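Local coordinates for protein uncharacterized conserved (Bdellovibrio bacteriovorus, PDB 7O21) that probably trims cell-wall peptidoglycan as a YkuD-family L,D-carboxypeptidase, an editing activity linked to the curved shape of this predatory bacterium, at residues L30-E35 with L249-I254; I245-S250 with Q267-D272; L262-Q267 with Y277-I282. One frame throughout, in Å; residues are numbered along the deposited sequence.

Contact 1: residues L30-E35 with L249-I254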
ATOM      1  N   LEU A  30     -15.351  13.115 -14.795  1.00 16.42           N
ATOM      2  CA  LEU A  30     -14.481  12.166 -15.480  1.00 17.15           C
ATOM      3  C   LEU A  30     -14.172  12.772 -16.838  1.00 16.07           C
ATOM      4  O   LEU A  30     -14.985  12.697 -17.765  1.00 18.77           O
ATOM      5  CB  LEU A  30     -15.158  10.807 -15.617  1.00 15.58           C
ATOM      6  CG  LEU A  30     -14.398   9.789 -16.467  1.00 17.40           C
ATOM      7  CD1 LEU A  30     -13.002   9.507 -15.903  1.00 16.32           C
ATOM      8  CD2 LEU A  30     -15.193   8.483 -16.568  1.00 18.32           C
ATOM      9  N   LEU A  31     -12.999  13.399 -16.948  1.00 15.38           N
ATOM     10  CA  LEU A  31     -12.690  14.173 -18.144  1.00 17.89           C
ATOM     11  C   LEU A  31     -11.953  13.393 -19.226  1.00 19.10           C
ATOM     12  O   LEU A  31     -12.133  13.688 -20.408  1.00 19.07           O
ATOM     13  CB  LEU A  31     -11.921  15.448 -17.776  1.00 17.99           C
ATOM     14  CG  LEU A  31     -12.787  16.448 -16.999  1.00 18.61           C
ATOM     15  CD1 LEU A  31     -11.940  17.606 -16.506  1.00 27.68           C
ATOM     16  CD2 LEU A  31     -13.940  16.952 -17.858  1.00 20.76           C
ATOM     17  N   GLN A  32     -11.116  12.420 -18.866  1.00 15.75           N
ATOM     18  CA  GLN A  32     -10.352  11.686 -19.871  1.00 16.63           C
ATOM     19  C   GLN A  32      -9.867  10.387 -19.245  1.00 16.19           C
ATOM     20  O   GLN A  32      -9.599  10.334 -18.043  1.00 15.63           O
ATOM     21  CB  GLN A  32      -9.138  12.510 -20.328  1.00 15.77           C
ATOM     22  CG  GLN A  32      -8.507  12.041 -21.639  1.00 15.51           C
ATOM     23  CD  GLN A  32      -7.601  13.097 -22.234  1.00 20.86           C
ATOM     24  OE1 GLN A  32      -7.953  13.752 -23.217  1.00 24.66           O
ATOM     25  NE2 GLN A  32      -6.446  13.294 -21.621  1.00 17.61           N
ATOM     26  N   ILE A  33      -9.767   9.338 -20.071  1.00 13.97           N
ATOM     27  CA  ILE A  33      -9.203   8.052 -19.673  1.00 14.75           C
ATOM     28  C   ILE A  33      -7.858   7.895 -20.374  1.00 15.05           C
ATOM     29  O   ILE A  33      -7.695   8.321 -21.526  1.00 16.89           O
ATOM     30  CB  ILE A  33     -10.188   6.908 -20.007  1.00 15.28           C
ATOM     31  CG1 ILE A  33     -11.448   7.074 -19.154  1.00 14.86           C
ATOM     32  CG2 ILE A  33      -9.569   5.534 -19.760  1.00 16.39           C
ATOM     33  CD1 ILE A  33     -12.595   6.155 -19.540  1.00 16.67           C
ATOM     34  N   SER A  34      -6.874   7.349 -19.669  1.00 15.50           N
ATOM     35  CA  SER A  34      -5.535   7.298 -20.245  1.00 16.06           C
ATOM     36  C   SER A  34      -5.496   6.335 -21.429  1.00 18.06           C
ATOM     37  O   SER A  34      -6.190   5.314 -21.452  1.00 16.99           O
ATOM     38  CB  SER A  34      -4.509   6.877 -19.199  1.00 19.03           C
ATOM     39  OG  SER A  34      -3.284   6.547 -19.828  1.00 19.76           O
ATOM     40  N   GLU A  35      -4.674   6.680 -22.427  1.00 16.87           N
ATOM     41  CA  GLU A  35      -4.460   5.786 -23.565  1.00 16.26           C
ATOM     42  C   GLU A  35      -3.528   4.623 -23.232  1.00 18.27           C
ATOM     43  O   GLU A  35      -3.411   3.686 -24.039  1.00 18.77           O
ATOM     44  CB  GLU A  35      -3.867   6.550 -24.749  1.00 18.21           C
ATOM     45  CG  GLU A  35      -2.415   6.965 -24.516  1.00 19.08           C
ATOM     46  CD  GLU A  35      -1.847   7.776 -25.673  1.00 22.71           C
ATOM     47  OE1 GLU A  35      -2.180   7.467 -26.836  1.00 28.41           O
ATOM     48  OE2 GLU A  35      -1.080   8.731 -25.429  1.00 21.08           O
ATOM     49  N   LEU A 249       4.384  12.877 -21.989  1.00 17.98           N
ATOM     50  CA  LEU A 249       3.312  12.272 -21.210  1.00 18.71           C
ATOM     51  C   LEU A 249       2.331  11.602 -22.154  1.00 19.35           C
ATOM     52  O   LEU A 249       1.885  12.223 -23.125  1.00 21.60           O
ATOM     53  CB  LEU A 249       2.552  13.346 -20.429  1.00 18.82           C
ATOM     54  CG  LEU A 249       3.378  14.342 -19.618  1.00 20.06           C
ATOM     55  CD1 LEU A 249       2.475  15.373 -18.944  1.00 21.15           C
ATOM     56  CD2 LEU A 249       4.190  13.589 -18.608  1.00 18.32           C
ATOM     57  N   SER A 250       1.982  10.349 -21.865  1.00 18.05           N
ATOM     58  CA  SER A 250       0.889   9.735 -22.599  1.00 19.31           C
ATOM     59  C   SER A 250      -0.424  10.433 -22.255  1.00 17.68           C
ATOM     60  O   SER A 250      -0.553  11.123 -21.236  1.00 17.29           O
ATOM     61  CB  SER A 250       0.791   8.247 -22.266  1.00 18.07           C
ATOM     62  OG  SER A 250       0.255   8.041 -20.962  1.00 20.49           O
ATOM     63  N   GLN A 251      -1.397  10.273 -23.128  1.00 17.66           N
ATOM     64  CA  GLN A 251      -2.698  10.846 -22.848  1.00 14.74           C
ATOM     65  C   GLN A 251      -3.142  10.414 -21.450  1.00 17.37           C
ATOM     66  O   GLN A 251      -3.215   9.208 -21.178  1.00 17.59           O
ATOM     67  CB  GLN A 251      -3.717  10.380 -23.877  1.00 16.64           C
ATOM     68  CG  GLN A 251      -5.123  10.798 -23.530  1.00 15.76           C
ATOM     69  CD  GLN A 251      -6.107  10.248 -24.522  1.00 19.80           C
ATOM     70  OE1 GLN A 251      -6.025  10.536 -25.718  1.00 19.12           O
ATOM     71  NE2 GLN A 251      -7.045   9.444 -24.038  1.00 17.08           N
ATOM     72  N   PRO A 252      -3.400  11.349 -20.538  1.00 18.55           N
ATOM     73  CA  PRO A 252      -3.622  10.989 -19.137  1.00 17.07           C
ATOM     74  C   PRO A 252      -5.074  10.697 -18.782  1.00 17.32           C
ATOM     75  O   PRO A 252      -6.018  11.094 -19.469  1.00 18.96           O
ATOM     76  CB  PRO A 252      -3.179  12.262 -18.398  1.00 17.32           C
ATOM     77  CG  PRO A 252      -3.550  13.348 -19.341  1.00 21.44           C
ATOM     78  CD  PRO A 252      -3.219  12.801 -20.712  1.00 22.24           C
ATOM     79  N   TYR A 253      -5.237   9.938 -17.685  0.52 15.68           N
ATOM     80  CA  TYR A 253      -6.471  10.002 -16.908  0.52 14.72           C
ATOM     81  C   TYR A 253      -6.559  11.402 -16.321  0.52 14.21           C
ATOM     82  O   TYR A 253      -5.569  11.948 -15.827  0.52 14.87           O
ATOM     83  CB  TYR A 253      -6.442   9.067 -15.686  0.52 16.16           C
ATOM     84  CG  TYR A 253      -6.615   7.566 -15.847  0.52 16.50           C
ATOM     85  CD1 TYR A 253      -7.844   6.990 -16.151  0.52 14.63           C
ATOM     86  CD2 TYR A 253      -5.553   6.719 -15.590  0.52 15.11           C
ATOM     87  CE1 TYR A 253      -7.979   5.598 -16.252  0.52 13.97           C
ATOM     88  CE2 TYR A 253      -5.681   5.359 -15.691  0.52 13.49           C
ATOM     89  CZ  TYR A 253      -6.888   4.802 -15.995  0.52 14.58           C
ATOM     90  OH  TYR A 253      -6.955   3.426 -16.096  0.52 15.09           O
ATOM     91  N   ILE A 254      -7.755  11.975 -16.348  1.00 13.35           N
ATOM     92  CA  ILE A 254      -8.019  13.256 -15.690  1.00 15.15           C
ATOM     93  C   ILE A 254      -9.364  13.147 -14.990  1.00 15.31           C
ATOM     94  O   ILE A 254     -10.390  12.903 -15.641  1.00 15.64           O
ATOM     95  CB  ILE A 254      -8.044  14.441 -16.670  1.00 15.55           C
ATOM     96  CG1 ILE A 254      -6.755  14.468 -17.487  1.00 16.19           C
ATOM     97  CG2 ILE A 254      -8.232  15.761 -15.890  1.00 17.06           C
ATOM     98  CD1 ILE A 254      -6.730  15.548 -18.585  1.00 21.43           C
TER
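Leu31 and Gln32 both direct their backbone N-H groups at the carbonyl oxygen of Ile254, the mark of a classic beta bulge. Leu31 N reaches Ile254 O at 3.0 Å, whereas the bond from Gln32 N is weak; the CB of Leu31 also rests near CG2 of Ile254. Gln32 O accepts the N-H of Ile254 in return. With CG anti to its own N (chi1 -163°), the extended Gln32 side chain reaches across to segment 249-254, where NE2 meets a lone pair of Pro252 O at 3.1 Å. This leaves the Gln32 amide stacked on that of Gln251, their planes 28° apart, while Gln32 OE1 is held by Arg191. Ile33 contributes its carbonyl: Gln251 NE2 approaches Ile33 O at 2.8 Å, almost in line with the C=O bond, and also serves Gly60 O. Ile33 CG2 meets CE1 of Tyr253 obliquely. Ser34 then lies over one face of that ring, its CB 4.0 Å from the Tyr253 centroid in a CH-pi contact, while the phenol hydroxyl reaches on to Ser40 N. Ser34 OG donates to Gln251 O at 3.0 Å, an oxygen that also accepts the N-H of Glu35. Glu35 closes the segment: its OE2 receives Gln251 N at 2.8 Å, nearly straight (174°) and on the anti side of the carboxylate. The N, O and NE2 of Gln251 are thus all gripped by residues 33-35, so that where regular strand pairing lapses, one glutamine takes over much of the polar bonding. Gln32 is held through both NE2 and OE1, and Gln251 through two bonds from NE2, which should limit the rotation of both amides and hold this N-terminal segment to the sheet.

Contact 2: residues I245-S250 with Q267-D272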
ATOM      1  N   ILE A 245      16.299  18.958 -21.189  1.00 20.80           N
ATOM      2  CA  ILE A 245      15.586  17.724 -20.894  1.00 21.92           C
ATOM      3  C   ILE A 245      14.346  17.641 -21.775  1.00 20.45           C
ATOM      4  O   ILE A 245      13.907  18.623 -22.379  1.00 22.07           O
ATOM      5  CB  ILE A 245      15.213  17.595 -19.400  1.00 20.06           C
ATOM      6  CG1 ILE A 245      14.230  18.696 -18.989  1.00 21.05           C
ATOM      7  CG2 ILE A 245      16.467  17.611 -18.523  1.00 23.44           C
ATOM      8  CD1 ILE A 245      13.584  18.463 -17.618  1.00 20.61           C
ATOM      9  N   LYS A 246      13.795  16.429 -21.850  1.00 20.40           N
ATOM     10  CA  LYS A 246      12.572  16.149 -22.588  1.00 22.64           C
ATOM     11  C   LYS A 246      11.617  15.444 -21.638  1.00 18.00           C
ATOM     12  O   LYS A 246      12.011  14.485 -20.969  1.00 19.77           O
ATOM     13  CB  LYS A 246      12.863  15.214 -23.765  1.00 26.07           C
ATOM     14  CG  LYS A 246      13.568  15.868 -24.953  1.00 29.81           C
ATOM     15  CD  LYS A 246      14.396  14.831 -25.707  1.00 39.60           C
ATOM     16  CE  LYS A 246      13.908  14.616 -27.127  1.00 48.68           C
ATOM     17  NZ  LYS A 246      12.867  13.550 -27.202  1.00 52.70           N
ATOM     18  N   VAL A 247      10.373  15.918 -21.578  1.00 17.17           N
ATOM     19  CA  VAL A 247       9.332  15.286 -20.770  1.00 21.57           C
ATOM     20  C   VAL A 247       8.148  15.006 -21.682  1.00 18.37           C
ATOM     21  O   VAL A 247       7.567  15.937 -22.250  1.00 20.76           O
ATOM     22  CB  VAL A 247       8.894  16.158 -19.581  1.00 20.66           C
ATOM     23  CG1 VAL A 247       7.852  15.410 -18.741  1.00 20.16           C
ATOM     24  CG2 VAL A 247      10.097  16.574 -18.745  1.00 22.11           C
ATOM     25  N   HIS A 248       7.794  13.736 -21.833  1.00 20.33           N
ATOM     26  CA  HIS A 248       6.663  13.342 -22.657  1.00 22.39           C
ATOM     27  C   HIS A 248       5.667  12.568 -21.808  1.00 20.39           C
ATOM     28  O   HIS A 248       6.057  11.719 -20.999  1.00 20.79           O
ATOM     29  CB  HIS A 248       7.134  12.503 -23.846  1.00 24.16           C
ATOM     30  CG  HIS A 248       7.957  13.278 -24.830  1.00 42.18           C
ATOM     31  ND1 HIS A 248       9.138  12.801 -25.357  1.00 51.69           N
ATOM     32  CD2 HIS A 248       7.774  14.507 -25.369  1.00 46.17           C
ATOM     33  CE1 HIS A 248       9.644  13.700 -26.183  1.00 42.93           C
ATOM     34  NE2 HIS A 248       8.834  14.744 -26.210  1.00 50.91           N
ATOM     35  N   LEU A 249       4.384  12.877 -21.989  1.00 17.98           N
ATOM     36  CA  LEU A 249       3.312  12.272 -21.210  1.00 18.71           C
ATOM     37  C   LEU A 249       2.331  11.602 -22.154  1.00 19.35           C
ATOM     38  O   LEU A 249       1.885  12.223 -23.125  1.00 21.60           O
ATOM     39  CB  LEU A 249       2.552  13.346 -20.429  1.00 18.82           C
ATOM     40  CG  LEU A 249       3.378  14.342 -19.618  1.00 20.06           C
ATOM     41  CD1 LEU A 249       2.475  15.373 -18.944  1.00 21.15           C
ATOM     42  CD2 LEU A 249       4.190  13.589 -18.608  1.00 18.32           C
ATOM     43  N   SER A 250       1.982  10.349 -21.865  1.00 18.05           N
ATOM     44  CA  SER A 250       0.889   9.735 -22.599  1.00 19.31           C
ATOM     45  C   SER A 250      -0.424  10.433 -22.255  1.00 17.68           C
ATOM     46  O   SER A 250      -0.553  11.123 -21.236  1.00 17.29           O
ATOM     47  CB  SER A 250       0.791   8.247 -22.266  1.00 18.07           C
ATOM     48  OG  SER A 250       0.255   8.041 -20.962  1.00 20.49           O
ATOM     49  N   GLN A 267       4.947   8.535 -18.177  1.00 16.99           N
ATOM     50  CA  GLN A 267       5.868   9.647 -18.383  1.00 16.47           C
ATOM     51  C   GLN A 267       7.216   9.140 -18.868  1.00 18.60           C
ATOM     52  O   GLN A 267       7.782   8.216 -18.279  1.00 17.52           O
ATOM     53  CB  GLN A 267       6.059  10.378 -17.059  1.00 15.17           C
ATOM     54  CG  GLN A 267       7.155  11.442 -17.055  1.00 17.10           C
ATOM     55  CD  GLN A 267       7.445  11.936 -15.646  1.00 18.33           C
ATOM     56  OE1 GLN A 267       6.666  12.693 -15.078  1.00 19.84           O
ATOM     57  NE2 GLN A 267       8.533  11.465 -15.060  1.00 17.28           N
ATOM     58  N   ARG A 268       7.724   9.752 -19.927  1.00 17.15           N
ATOM     59  CA  ARG A 268       9.085   9.520 -20.391  1.00 18.79           C
ATOM     60  C   ARG A 268       9.902  10.761 -20.054  1.00 18.02           C
ATOM     61  O   ARG A 268       9.544  11.869 -20.463  1.00 19.86           O
ATOM     62  CB  ARG A 268       9.103   9.270 -21.894  1.00 20.25           C
ATOM     63  CG  ARG A 268      10.480   8.902 -22.434  1.00 23.61           C
ATOM     64  CD  ARG A 268      10.449   8.831 -23.953  1.00 26.51           C
ATOM     65  NE  ARG A 268      11.704   8.309 -24.493  1.00 28.00           N
ATOM     66  CZ  ARG A 268      12.753   9.064 -24.800  1.00 33.00           C
ATOM     67  NH1 ARG A 268      12.699  10.376 -24.615  1.00 26.46           N
ATOM     68  NH2 ARG A 268      13.853   8.505 -25.295  1.00 33.59           N
ATOM     69  N   TYR A 269      10.977  10.572 -19.296  1.00 19.29           N
ATOM     70  CA  TYR A 269      11.894  11.641 -18.909  1.00 18.43           C
ATOM     71  C   TYR A 269      13.255  11.366 -19.529  1.00 18.57           C
ATOM     72  O   TYR A 269      13.795  10.265 -19.378  1.00 20.43           O
ATOM     73  CB  TYR A 269      12.058  11.666 -17.383  1.00 21.34           C
ATOM     74  CG  TYR A 269      12.936  12.797 -16.888  1.00 19.82           C
ATOM     75  CD1 TYR A 269      14.306  12.636 -16.756  1.00 25.10           C
ATOM     76  CD2 TYR A 269      12.379  14.019 -16.551  1.00 21.62           C
ATOM     77  CE1 TYR A 269      15.100  13.679 -16.306  1.00 22.75           C
ATOM     78  CE2 TYR A 269      13.152  15.051 -16.092  1.00 23.22           C
ATOM     79  CZ  TYR A 269      14.507  14.880 -15.988  1.00 20.37           C
ATOM     80  OH  TYR A 269      15.260  15.926 -15.518  1.00 24.44           O
ATOM     81  N   GLU A 270      13.821  12.367 -20.193  1.00 17.61           N
ATOM     82  CA  GLU A 270      15.126  12.210 -20.832  1.00 17.56           C
ATOM     83  C   GLU A 270      16.021  13.401 -20.543  1.00 17.22           C
ATOM     84  O   GLU A 270      15.629  14.548 -20.766  1.00 22.10           O
ATOM     85  CB  GLU A 270      14.998  12.054 -22.349  1.00 22.50           C
ATOM     86  CG  GLU A 270      16.363  11.961 -23.045  1.00 28.50           C
ATOM     87  CD  GLU A 270      16.283  11.450 -24.476  1.00 35.13           C
ATOM     88  OE1 GLU A 270      15.198  11.522 -25.085  1.00 31.43           O
ATOM     89  OE2 GLU A 270      17.315  10.983 -25.000  1.00 31.25           O
ATOM     90  N   SER A 271      17.230  13.116 -20.084  1.00 19.78           N
ATOM     91  CA  SER A 271      18.333  14.061 -20.123  1.00 19.20           C
ATOM     92  C   SER A 271      19.458  13.431 -20.934  1.00 24.19           C
ATOM     93  O   SER A 271      19.367  12.284 -21.381  1.00 26.19           O
ATOM     94  CB  SER A 271      18.831  14.372 -18.717  1.00 20.22           C
ATOM     95  OG  SER A 271      19.486  13.229 -18.196  1.00 22.61           O
ATOM     96  N   ASP A 272      20.550  14.172 -21.100  1.00 29.26           N
ATOM     97  CA  ASP A 272      21.671  13.594 -21.833  1.00 25.35           C
ATOM     98  C   ASP A 272      22.255  12.372 -21.138  1.00 32.94           C
ATOM     99  O   ASP A 272      22.935  11.570 -21.787  1.00 40.87           O
ATOM    100  CB  ASP A 272      22.739  14.652 -22.101  1.00 26.20           C
ATOM    101  CG  ASP A 272      22.384  15.526 -23.287  1.00 28.61           C
ATOM    102  OD1 ASP A 272      21.804  14.984 -24.256  1.00 35.61           O
ATOM    103  OD2 ASP A 272      22.661  16.739 -23.247  1.00 35.02           O
TER
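Gln267 lies alongside Leu249, both side chains pointing the same way, with Gln267 CG 4.0 Å from Leu249 CD2. Next comes Arg268, a hydrogen-bonded partner of His248: Arg268 N gives to His248 O at 2.8 Å and the reverse bond matches it. Extended from CG to NE, the Arg268 side chain brings NH1 to Glu270 OE1 at 2.8 Å, the oxygen lying in the guanidinium plane; NH1 also comes near the edge of the His248 ring. Tyr269 belongs to the other face. Its CE2 meets Ile245 CD1 at 3.8 Å, and its CD2 approaches Val247 CG2, both obliquely. Glu270 exchanges backbone bonds with Lys246, whose NZ stands 3.7 Å from Glu270 OE1, a long salt bridge, so that this oxygen serves two cations, closely only Arg268. Beyond it, Ser271 CB sits 4.0 Å from Ile245 CG2. The result is a two-faced antiparallel hairpin: a polar, largely charged surface of Lys246, His248, Arg268 and Glu270 on one side, and on the other Val247 and Gln267 packed under Trp205 of helix 184-206, as expected for the curved sheet of an NTF2-like domain.

Contact 3: residues L262-Q267 with Y277-I282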
ATOM      1  N   LEU A 262      -6.966  14.818 -10.094  1.00 13.44           N
ATOM      2  CA  LEU A 262      -6.054  13.684 -10.189  1.00 15.88           C
ATOM      3  C   LEU A 262      -5.717  13.495 -11.659  1.00 15.33           C
ATOM      4  O   LEU A 262      -6.620  13.416 -12.504  1.00 15.07           O
ATOM      5  CB  LEU A 262      -6.719  12.420  -9.631  1.00 14.18           C
ATOM      6  CG  LEU A 262      -5.915  11.137  -9.399  1.00 18.71           C
ATOM      7  CD1 LEU A 262      -5.602  10.415 -10.702  1.00 20.41           C
ATOM      8  CD2 LEU A 262      -4.674  11.355  -8.585  1.00 23.84           C
ATOM      9  N   VAL A 263      -4.421  13.449 -11.965  1.00 13.40           N
ATOM     10  CA  VAL A 263      -3.922  13.197 -13.311  1.00 13.62           C
ATOM     11  C   VAL A 263      -2.952  12.030 -13.225  1.00 12.95           C
ATOM     12  O   VAL A 263      -2.063  12.026 -12.372  1.00 15.33           O
ATOM     13  CB  VAL A 263      -3.219  14.443 -13.887  1.00 14.19           C
ATOM     14  CG1 VAL A 263      -2.674  14.164 -15.263  1.00 15.48           C
ATOM     15  CG2 VAL A 263      -4.207  15.610 -13.954  1.00 16.58           C
ATOM     16  N   LYS A 264      -3.138  11.016 -14.083  1.00 13.08           N
ATOM     17  CA  LYS A 264      -2.220   9.878 -14.117  1.00 15.19           C
ATOM     18  C   LYS A 264      -1.817   9.612 -15.559  1.00 15.71           C
ATOM     19  O   LYS A 264      -2.673   9.591 -16.456  1.00 16.39           O
ATOM     20  CB  LYS A 264      -2.877   8.638 -13.498  1.00 16.74           C
ATOM     21  CG  LYS A 264      -1.987   7.401 -13.465  1.00 16.33           C
ATOM     22  CD  LYS A 264      -2.757   6.237 -12.856  1.00 19.76           C
ATOM     23  CE  LYS A 264      -1.930   4.957 -12.785  1.00 21.41           C
ATOM     24  NZ  LYS A 264      -2.651   3.895 -11.991  1.00 23.32           N
ATOM     25  N   THR A 265      -0.512   9.431 -15.781  1.00 15.79           N
ATOM     26  CA  THR A 265       0.039   9.322 -17.126  1.00 15.06           C
ATOM     27  C   THR A 265       1.264   8.413 -17.098  1.00 16.51           C
ATOM     28  O   THR A 265       1.848   8.168 -16.044  1.00 17.60           O
ATOM     29  CB  THR A 265       0.403  10.717 -17.661  1.00 17.37           C
ATOM     30  OG1 THR A 265       0.962  10.618 -18.977  1.00 19.32           O
ATOM     31  CG2 THR A 265       1.418  11.388 -16.765  1.00 18.82           C
ATOM     32  N   LEU A 266       1.608   7.863 -18.264  1.00 15.65           N
ATOM     33  CA  LEU A 266       2.914   7.241 -18.472  1.00 13.91           C
ATOM     34  C   LEU A 266       3.886   8.323 -18.944  1.00 17.84           C
ATOM     35  O   LEU A 266       3.654   8.978 -19.968  1.00 19.27           O
ATOM     36  CB  LEU A 266       2.816   6.107 -19.492  1.00 16.56           C
ATOM     37  CG  LEU A 266       4.090   5.269 -19.668  1.00 21.44           C
ATOM     38  CD1 LEU A 266       4.438   4.536 -18.384  1.00 24.59           C
ATOM     39  CD2 LEU A 266       3.898   4.252 -20.783  1.00 25.80           C
ATOM     40  N   GLN A 267       4.947   8.535 -18.177  1.00 16.99           N
ATOM     41  CA  GLN A 267       5.868   9.647 -18.383  1.00 16.47           C
ATOM     42  C   GLN A 267       7.216   9.140 -18.868  1.00 18.60           C
ATOM     43  O   GLN A 267       7.782   8.216 -18.279  1.00 17.52           O
ATOM     44  CB  GLN A 267       6.059  10.378 -17.059  1.00 15.17           C
ATOM     45  CG  GLN A 267       7.155  11.442 -17.055  1.00 17.10           C
ATOM     46  CD  GLN A 267       7.445  11.936 -15.646  1.00 18.33           C
ATOM     47  OE1 GLN A 267       6.666  12.693 -15.078  1.00 19.84           O
ATOM     48  NE2 GLN A 267       8.533  11.465 -15.060  1.00 17.28           N
ATOM     49  N   TYR A 277      11.132   5.655 -17.980  1.00 18.81           N
ATOM     50  CA  TYR A 277       9.685   5.608 -18.137  1.00 20.14           C
ATOM     51  C   TYR A 277       9.082   5.236 -16.791  1.00 18.75           C
ATOM     52  O   TYR A 277       9.605   4.378 -16.079  1.00 20.09           O
ATOM     53  CB  TYR A 277       9.268   4.550 -19.185  1.00 22.17           C
ATOM     54  CG  TYR A 277       9.809   4.812 -20.569  1.00 21.38           C
ATOM     55  CD1 TYR A 277      11.116   4.488 -20.890  1.00 24.26           C
ATOM     56  CD2 TYR A 277       9.015   5.388 -21.557  1.00 31.18           C
ATOM     57  CE1 TYR A 277      11.625   4.724 -22.151  1.00 28.33           C
ATOM     58  CE2 TYR A 277       9.515   5.625 -22.826  1.00 34.88           C
ATOM     59  CZ  TYR A 277      10.825   5.292 -23.115  1.00 30.54           C
ATOM     60  OH  TYR A 277      11.345   5.521 -24.372  1.00 38.00           O
ATOM     61  N   GLY A 278       7.977   5.876 -16.433  1.00 17.55           N
ATOM     62  CA  GLY A 278       7.367   5.542 -15.161  1.00 15.70           C
ATOM     63  C   GLY A 278       5.958   6.073 -15.114  1.00 15.36           C
ATOM     64  O   GLY A 278       5.539   6.877 -15.951  1.00 18.05           O
ATOM     65  N   VAL A 279       5.224   5.591 -14.127  1.00 16.54           N
ATOM     66  CA  VAL A 279       3.843   5.997 -13.925  1.00 16.62           C
ATOM     67  C   VAL A 279       3.863   7.249 -13.057  1.00 17.10           C
ATOM     68  O   VAL A 279       4.366   7.223 -11.930  1.00 17.45           O
ATOM     69  CB  VAL A 279       3.042   4.872 -13.263  1.00 17.98           C
ATOM     70  CG1 VAL A 279       1.617   5.329 -13.000  1.00 17.80           C
ATOM     71  CG2 VAL A 279       3.053   3.632 -14.159  1.00 20.46           C
ATOM     72  N   LYS A 280       3.317   8.341 -13.578  1.00 15.75           N
ATOM     73  CA  LYS A 280       3.310   9.632 -12.892  1.00 14.27           C
ATOM     74  C   LYS A 280       1.876   9.934 -12.467  1.00 15.99           C
ATOM     75  O   LYS A 280       0.964   9.978 -13.305  1.00 16.99           O
ATOM     76  CB  LYS A 280       3.825  10.708 -13.842  1.00 17.35           C
ATOM     77  CG  LYS A 280       3.717  12.164 -13.352  1.00 16.15           C
ATOM     78  CD  LYS A 280       4.177  12.415 -11.911  1.00 18.06           C
ATOM     79  CE  LYS A 280       5.684  12.127 -11.692  1.00 17.13           C
ATOM     80  NZ  LYS A 280       6.550  13.187 -12.281  1.00 16.63           N
ATOM     81  N   THR A 281       1.664  10.082 -11.161  1.00 15.15           N
ATOM     82  CA  THR A 281       0.362  10.474 -10.638  1.00 14.35           C
ATOM     83  C   THR A 281       0.503  11.801  -9.912  1.00 15.20           C
ATOM     84  O   THR A 281       1.357  11.941  -9.032  1.00 18.26           O
ATOM     85  CB  THR A 281      -0.179   9.438  -9.665  1.00 17.37           C
ATOM     86  OG1 THR A 281      -0.088   8.139 -10.263  1.00 19.50           O
ATOM     87  CG2 THR A 281      -1.623   9.735  -9.356  1.00 17.77           C
ATOM     88  N   ILE A 282      -0.330  12.766 -10.295  1.00 15.40           N
ATOM     89  CA  ILE A 282      -0.333  14.115  -9.737  1.00 16.17           C
ATOM     90  C   ILE A 282      -1.637  14.303  -8.970  1.00 15.77           C
ATOM     91  O   ILE A 282      -2.721  14.014  -9.488  1.00 15.16           O
ATOM     92  CB  ILE A 282      -0.236  15.147 -10.871  1.00 17.84           C
ATOM     93  CG1 ILE A 282       1.008  14.867 -11.729  1.00 24.01           C
ATOM     94  CG2 ILE A 282      -0.253  16.569 -10.319  1.00 23.60           C
ATOM     95  CD1 ILE A 282       0.994  15.579 -13.068  1.00 22.86           C
TER
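Lys280 curls its aliphatic chain round the carboxamide oxygen of Gln267, its CG 3.5 Å from Gln267 OE1. The bends at chi2 (46°), chi3 and chi4 turn the chain back until NZ meets the same Gln267 OE1 at 2.8 Å, in the carbonyl plane and on a lone pair. Since NZ also forms a salt bridge with Glu296, the buried ammonium is held by an amide and a carboxylate together. On the same face Thr265 lays CG2 against Lys280 CB at 3.8 Å and sends OG1 to Ser250 O. The opposite face carries a straight lysine: Lys264, fully extended, crosses Val279 with its CE 3.6 Å from Val279 CG1, and makes a cation-pi contact with Phe39. Toward the start of the strand Leu262 CD2 touches Thr281 CG2 at 3.5 Å, and toward its other end Leu266 CD1 lies close to Gly278 O. Beneath these side chains the backbones pair regularly, Val263 with Ile282, Thr265 with Lys280 and Gln267 with Gly278 each exchanging two hydrogen bonds, while the strands run antiparallel at 160°. Within the NTF2-like sheet, this hairpin is flanked by strand 246-257 beside 260-270 and by strand 290-300 beside 275-287. Helix 184-206 covers the face of Val263, Lys280 and Ile282 with Val198, Trp205 and Trp201.

How the contacts relate
Strand 246-257 enters contact 1 and contact 2, and strand 260-270 enters contact 2 and contact 3, so all three belong to one antiparallel sheet ordered 30-32, 246-257, 260-270, 275-287, 290-300. The centres of contacts 1 and 3 lie about 10 Å apart, those of contacts 2 and 3 about 12 Å, and those of contacts 1 and 2 about 17 Å. Contacts 2 and 3 lie in successive hairpins that share strand 260-270, their segments alternating along the chain; contact 1 closes before contact 3 opens. Contact 1 bridges more than 200 residues, bringing a segment from near the N-terminus to the sheet's edge and tying the chain's beginning to the C-terminal NTF2-like domain.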